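Local atomic coordinates of subtilase cytotoxin subunit A (Escherichia coli, PDB entry 2IY9), a protein that cleaves the host endoplasmic reticulum chaperone BiP as the subtilase-family serine protease subunit of an AB5 toxin, inducing ER stress and eventual cell death. Residues S49-G54 with D124-A129; E144-I149 with I277-L282. All blocks are in the same frame, centred on the assembly; numbering follows the deposited sequence.

Contact 1: S49-G54 with D124-A129; sequences SVVDSG and DSWIRA
The indole of Trp126 meets Val51 through its six-membered ring: CZ3 lies 3.8 Å from the backbone O of Val51, which approaches obliquely to the ring, and CE3 lies 4.0 Å from Val51 CG1. The other flat group, the guanidinium of Arg128, has Asp124 CB over one face, 3.8 Å above its plane and toward the rim. This is a helix-on-sheet contact of the subtilisin-like alpha/beta fold, in which helix 125-134 packs on strand 47-52 of the central parallel sheet. The helix belongs to the beta-alpha-beta crossover from strand 111-116 to strand 147-149, and strand 47-52 is the strand between those two. The first torsion of Trp126 (chi1 -57°) sets CG opposite the carbonyl carbon, and the long indole then brings its far end to the strand although its CB does not point there. Trp162 also touches this side chain. Val51 points at the helix, whereas Asp52, the last residue of the strand, turns to the other face, where it touches His89 of helix 84-98; Asp52 and His89 are assigned to the charge relay system. Val51, Trp126 and Ala129 are all buried, and no hydrogen bond crosses between the segments. With Val51 CG1 anti to its own amide nitrogen (chi1 -174°), this one methyl touches Trp126 and Ala129 alike, reaching Ala129 CB at 3.9 Å.

Contact 2: E144-I149 with I277-L282; sequences EKIINI and IVSGVL
Asn148 and Ser279 bring the two backbones together, their CA atoms 6.1 Å apart, where strand 147-149 of the central parallel sheet passes helix 271-288. The chain turns corners at Glu144 and Ile146 before it enters the strand. From Ile146 on, the side chains alternate: Ile146 and Asn148 point to this helix, Ile147 and Ile149 to the opposite face, where they touch helix 125-134. The sheet is thus layered between helices, as expected of a subtilase. Asn148 makes the polar link, its side chain about 5 Å from that of Asp52 of the charge relay system. Its CG stands trans to the backbone N (chi1 -174°), extending the amide from the strand so that ND2 donates to Ser279 OG at 2.6 Å. This bond is nearly straight, with an angle of 175° at the hydrogen, and OG lies practically in the amide plane. The carbonyl end of the same amide, OD1, is bonded to Ser150 OG. Ile146 fills the neighbouring apolar patch. Its CG1 and CD1 both lie 4.0 Å from Leu282 CB, the two side chains crossing at about a right angle, while CG2 rests 4.0 Å from the backbone O of Ser279. Val178, on the neighbouring strand 176-180, also touches Ser279 and Leu282. The Ser279 hydroxyl accepts from Asn148 and has a weak hydrogen bond to Thr275 O one helical turn earlier. Bonded at both ends, the buried Asn148 amide is held in one orientation beside the apolar packing of Ile146 on Leu282.

From the N terminus the chain first runs along strand 47-52, and contact 1 closes a loop of 69 residues when helix 125-134 returns to it; that loop includes helix 84-98 with His89. Strand 147-149 is the next element, and its approach opens contact 2, which closes 127 residues later on helix 271-288, the helix that carries Ser272 near its start. The two contacts are in series, neither nested nor crossed. They join side by side in the sheet, where Ser49 O and Asn148 N lie 2.8 Å apart, a probable hydrogen bond. Contact 1 ties one face of the sheet to its helix, contact 2 the opposite face. On the helix 125-134 side they meet where Trp126 CZ3 packs 3.6 Å from Ile149 CG2.

Contact 1: S49-G54 with D124-A129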
loop_
_atom_site.group_PDB
_atom_site.type_symbol
_atom_site.label_atom_id
_atom_site.label_comp_id
_atom_site.label_asym_id
_atom_site.label_seq_id
_atom_site.Cartn_x
_atom_site.Cartn_y
_atom_site.Cartn_z
ATOM N N SER A 49 -4.433 -7.445 2.341
ATOM C CA SER A 49 -4.969 -6.906 3.578
ATOM C C SER A 49 -5.157 -5.388 3.426
ATOM O O SER A 49 -4.248 -4.684 2.988
ATOM C CB SER A 49 -4.028 -7.262 4.735
ATOM O OG SER A 49 -4.634 -6.949 5.982
ATOM N N VAL A 50 -6.349 -4.893 3.740
ATOM C CA VAL A 50 -6.590 -3.451 3.704
ATOM C C VAL A 50 -6.847 -2.973 5.132
ATOM O O VAL A 50 -7.956 -3.135 5.672
ATOM C CB VAL A 50 -7.711 -3.048 2.718
ATOM C CG1 VAL A 50 -8.092 -1.565 2.885
ATOM C CG2 VAL A 50 -7.265 -3.303 1.296
ATOM N N VAL A 51 -5.789 -2.425 5.736
ATOM C CA VAL A 51 -5.814 -1.967 7.126
ATOM C C VAL A 51 -6.166 -0.480 7.051
ATOM O O VAL A 51 -5.353 0.368 6.624
ATOM C CB VAL A 51 -4.468 -2.236 7.847
ATOM C CG1 VAL A 51 -4.566 -1.874 9.342
ATOM C CG2 VAL A 51 -4.057 -3.713 7.684
ATOM N N ASP A 52 -7.405 -0.171 7.422
ATOM C CA ASP A 52 -7.987 1.109 7.035
ATOM C C ASP A 52 -9.293 1.377 7.779
ATOM O O ASP A 52 -9.490 0.881 8.890
ATOM C CB ASP A 52 -8.190 1.114 5.508
ATOM C CG ASP A 52 -7.958 2.479 4.888
ATOM O OD1 ASP A 52 -8.745 3.405 5.207
ATOM O OD2 ASP A 52 -7.000 2.622 4.084
ATOM N N SER A 53 -10.180 2.163 7.168
ATOM C CA SER A 53 -11.388 2.637 7.840
ATOM C C SER A 53 -12.617 1.742 7.602
ATOM O O SER A 53 -13.734 2.114 7.958
ATOM C CB SER A 53 -11.686 4.065 7.387
ATOM O OG SER A 53 -12.062 4.094 6.019
ATOM N N GLY A 54 -12.400 0.567 7.002
ATOM C CA GLY A 54 -13.491 -0.368 6.694
ATOM C C GLY A 54 -13.854 -0.331 5.219
ATOM O O GLY A 54 -13.697 0.699 4.551
ATOM N N ASP A 124 -3.700 1.328 19.743
ATOM C CA ASP A 124 -2.750 0.635 18.875
ATOM C C ASP A 124 -3.472 -0.290 17.887
ATOM O O ASP A 124 -2.975 -1.369 17.544
ATOM C CB ASP A 124 -1.714 -0.130 19.714
ATOM C CG ASP A 124 -0.858 0.792 20.580
ATOM O OD1 ASP A 124 -0.535 1.914 20.136
ATOM O OD2 ASP A 124 -0.502 0.391 21.706
ATOM N N SER A 125 -4.652 0.144 17.443
ATOM C CA SER A 125 -5.518 -0.680 16.605
ATOM C C SER A 125 -4.772 -1.165 15.360
ATOM O O SER A 125 -4.902 -2.331 14.969
ATOM C CB SER A 125 -6.784 0.089 16.220
ATOM O OG SER A 125 -6.459 1.311 15.591
ATOM N N TRP A 126 -3.988 -0.260 14.769
ATOM C CA TRP A 126 -3.064 -0.568 13.675
ATOM C C TRP A 126 -2.209 -1.789 14.005
ATOM O O TRP A 126 -2.086 -2.709 13.187
ATOM C CB TRP A 126 -2.143 0.624 13.383
ATOM C CG TRP A 126 -2.855 1.896 13.060
ATOM C CD1 TRP A 126 -3.197 2.889 13.936
ATOM C CD2 TRP A 126 -3.312 2.323 11.772
ATOM N NE1 TRP A 126 -3.841 3.905 13.272
ATOM C CE2 TRP A 126 -3.929 3.584 11.944
ATOM C CE3 TRP A 126 -3.267 1.760 10.489
ATOM C CZ2 TRP A 126 -4.502 4.293 10.880
ATOM C CZ3 TRP A 126 -3.831 2.473 9.428
ATOM C CH2 TRP A 126 -4.445 3.720 9.634
ATOM N N ILE A 127 -1.627 -1.793 15.204
ATOM C CA ILE A 127 -0.787 -2.906 15.661
ATOM C C ILE A 127 -1.587 -4.181 15.931
ATOM O O ILE A 127 -1.167 -5.267 15.525
ATOM C CB ILE A 127 0.106 -2.497 16.867
ATOM C CG1 ILE A 127 1.101 -1.421 16.402
ATOM C CG2 ILE A 127 0.827 -3.714 17.464
ATOM C CD1 ILE A 127 1.713 -0.574 17.503
ATOM N N ARG A 128 -2.738 -4.055 16.594
ATOM C CA ARG A 128 -3.607 -5.212 16.830
ATOM C C ARG A 128 -4.025 -5.888 15.521
ATOM O O ARG A 128 -4.075 -7.118 15.434
ATOM C CB ARG A 128 -4.846 -4.829 17.642
ATOM C CG ARG A 128 -4.555 -4.220 19.014
ATOM C CD ARG A 128 -3.693 -5.108 19.908
ATOM N NE ARG A 128 -3.134 -4.294 20.989
ATOM C CZ ARG A 128 -1.867 -3.900 21.083
ATOM N NH1 ARG A 128 -0.962 -4.271 20.184
ATOM N NH2 ARG A 128 -1.497 -3.148 22.108
ATOM N N ALA A 129 -4.318 -5.070 14.512
ATOM C CA ALA A 129 -4.690 -5.559 13.182
ATOM C C ALA A 129 -3.604 -6.443 12.605
ATOM O O ALA A 129 -3.898 -7.521 12.083
ATOM C CB ALA A 129 -4.979 -4.393 12.249
#

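Contact 2: E144-I149 with I277-L282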
loop_
_atom_site.group_PDB
_atom_site.type_symbol
_atom_site.label_atom_id
_atom_site.label_comp_id
_atom_site.label_asym_id
_atom_site.label_seq_id
_atom_site.Cartn_x
_atom_site.Cartn_y
_atom_site.Cartn_z
ATOM N N GLU A 144 -3.145 -12.458 2.657
ATOM C CA GLU A 144 -2.664 -11.376 3.542
ATOM C C GLU A 144 -1.128 -11.345 3.691
ATOM O O GLU A 144 -0.579 -10.988 4.750
ATOM C CB GLU A 144 -3.391 -11.406 4.896
ATOM C CG GLU A 144 -4.915 -11.340 4.770
ATOM C CD GLU A 144 -5.593 -10.888 6.043
ATOM O OE1 GLU A 144 -6.251 -11.721 6.690
ATOM O OE2 GLU A 144 -5.480 -9.698 6.396
ATOM N N LYS A 145 -0.445 -11.730 2.616
ATOM C CA LYS A 145 1.005 -11.596 2.507
ATOM C C LYS A 145 1.364 -10.125 2.272
ATOM O O LYS A 145 2.362 -9.598 2.811
ATOM C CB LYS A 145 1.501 -12.433 1.323
ATOM C CG LYS A 145 3.007 -12.643 1.271
ATOM C CD LYS A 145 3.395 -13.431 0.030
ATOM C CE LYS A 145 4.872 -13.825 0.026
ATOM N NZ LYS A 145 5.212 -14.811 1.115
ATOM N N ILE A 146 0.559 -9.486 1.427
ATOM C CA ILE A 146 0.716 -8.079 1.130
ATOM C C ILE A 146 -0.291 -7.312 1.967
ATOM O O ILE A 146 -1.499 -7.497 1.819
ATOM C CB ILE A 146 0.508 -7.755 -0.370
ATOM C CG1 ILE A 146 1.424 -8.612 -1.266
ATOM C CG2 ILE A 146 0.694 -6.248 -0.612
ATOM C CD1 ILE A 146 2.908 -8.693 -0.793
ATOM N N ILE A 147 0.235 -6.451 2.836
ATOM C CA ILE A 147 -0.553 -5.688 3.790
ATOM C C ILE A 147 -0.529 -4.196 3.446
ATOM O O ILE A 147 0.509 -3.537 3.555
ATOM C CB ILE A 147 -0.021 -5.906 5.243
ATOM C CG1 ILE A 147 0.004 -7.406 5.601
ATOM C CG2 ILE A 147 -0.860 -5.130 6.260
ATOM C CD1 ILE A 147 0.887 -7.710 6.813
ATOM N N ASN A 148 -1.686 -3.672 3.047
ATOM C CA ASN A 148 -1.804 -2.278 2.624
ATOM C C ASN A 148 -2.190 -1.364 3.769
ATOM O O ASN A 148 -3.256 -1.521 4.392
ATOM C CB ASN A 148 -2.831 -2.149 1.504
ATOM C CG ASN A 148 -2.893 -0.744 0.931
ATOM O OD1 ASN A 148 -3.663 0.120 1.397
ATOM N ND2 ASN A 148 -2.056 -0.494 -0.058
ATOM N N ILE A 149 -1.317 -0.398 4.035
ATOM C CA ILE A 149 -1.566 0.596 5.065
ATOM C C ILE A 149 -1.459 1.992 4.432
ATOM O O ILE A 149 -0.411 2.641 4.479
ATOM C CB ILE A 149 -0.613 0.407 6.275
ATOM C CG1 ILE A 149 -0.627 -1.078 6.704
ATOM C CG2 ILE A 149 -0.997 1.373 7.423
ATOM C CD1 ILE A 149 -0.095 -1.392 8.095
ATOM N N ILE A 277 -1.831 1.437 -5.093
ATOM C CA ILE A 277 -1.371 1.014 -6.401
ATOM C C ILE A 277 -0.162 0.075 -6.285
ATOM O O ILE A 277 -0.100 -0.958 -6.976
ATOM C CB ILE A 277 -1.107 2.251 -7.290
ATOM C CG1 ILE A 277 -2.451 2.884 -7.685
ATOM C CG2 ILE A 277 -0.292 1.875 -8.543
ATOM C CD1 ILE A 277 -2.363 4.292 -8.285
ATOM N N VAL A 278 0.779 0.412 -5.401
ATOM C CA VAL A 278 1.956 -0.441 -5.193
ATOM C C VAL A 278 1.535 -1.812 -4.659
ATOM O O VAL A 278 2.048 -2.841 -5.105
ATOM C CB VAL A 278 3.022 0.212 -4.278
ATOM C CG1 VAL A 278 4.098 -0.822 -3.892
ATOM C CG2 VAL A 278 3.675 1.399 -4.996
ATOM N N SER A 279 0.596 -1.813 -3.716
ATOM C CA SER A 279 0.031 -3.052 -3.185
ATOM C C SER A 279 -0.599 -3.912 -4.265
ATOM O O SER A 279 -0.468 -5.130 -4.224
ATOM C CB SER A 279 -1.005 -2.767 -2.090
ATOM O OG SER A 279 -0.365 -2.306 -0.914
ATOM N N GLY A 280 -1.282 -3.286 -5.228
ATOM C CA GLY A 280 -1.863 -4.056 -6.342
ATOM C C GLY A 280 -0.803 -4.722 -7.207
ATOM O O GLY A 280 -0.985 -5.850 -7.672
ATOM N N VAL A 281 0.310 -4.029 -7.417
ATOM C CA VAL A 281 1.419 -4.585 -8.200
ATOM C C VAL A 281 2.039 -5.753 -7.425
ATOM O O VAL A 281 2.258 -6.813 -7.983
ATOM C CB VAL A 281 2.479 -3.515 -8.558
ATOM C CG1 VAL A 281 3.689 -4.155 -9.280
ATOM C CG2 VAL A 281 1.844 -2.394 -9.412
ATOM N N LEU A 282 2.293 -5.564 -6.137
ATOM C CA LEU A 282 2.805 -6.661 -5.324
ATOM C C LEU A 282 1.837 -7.851 -5.295
ATOM O O LEU A 282 2.275 -9.006 -5.344
ATOM C CB LEU A 282 3.154 -6.192 -3.913
ATOM C CG LEU A 282 4.444 -5.390 -3.730
ATOM C CD1 LEU A 282 4.371 -4.627 -2.380
ATOM C CD2 LEU A 282 5.681 -6.272 -3.781
#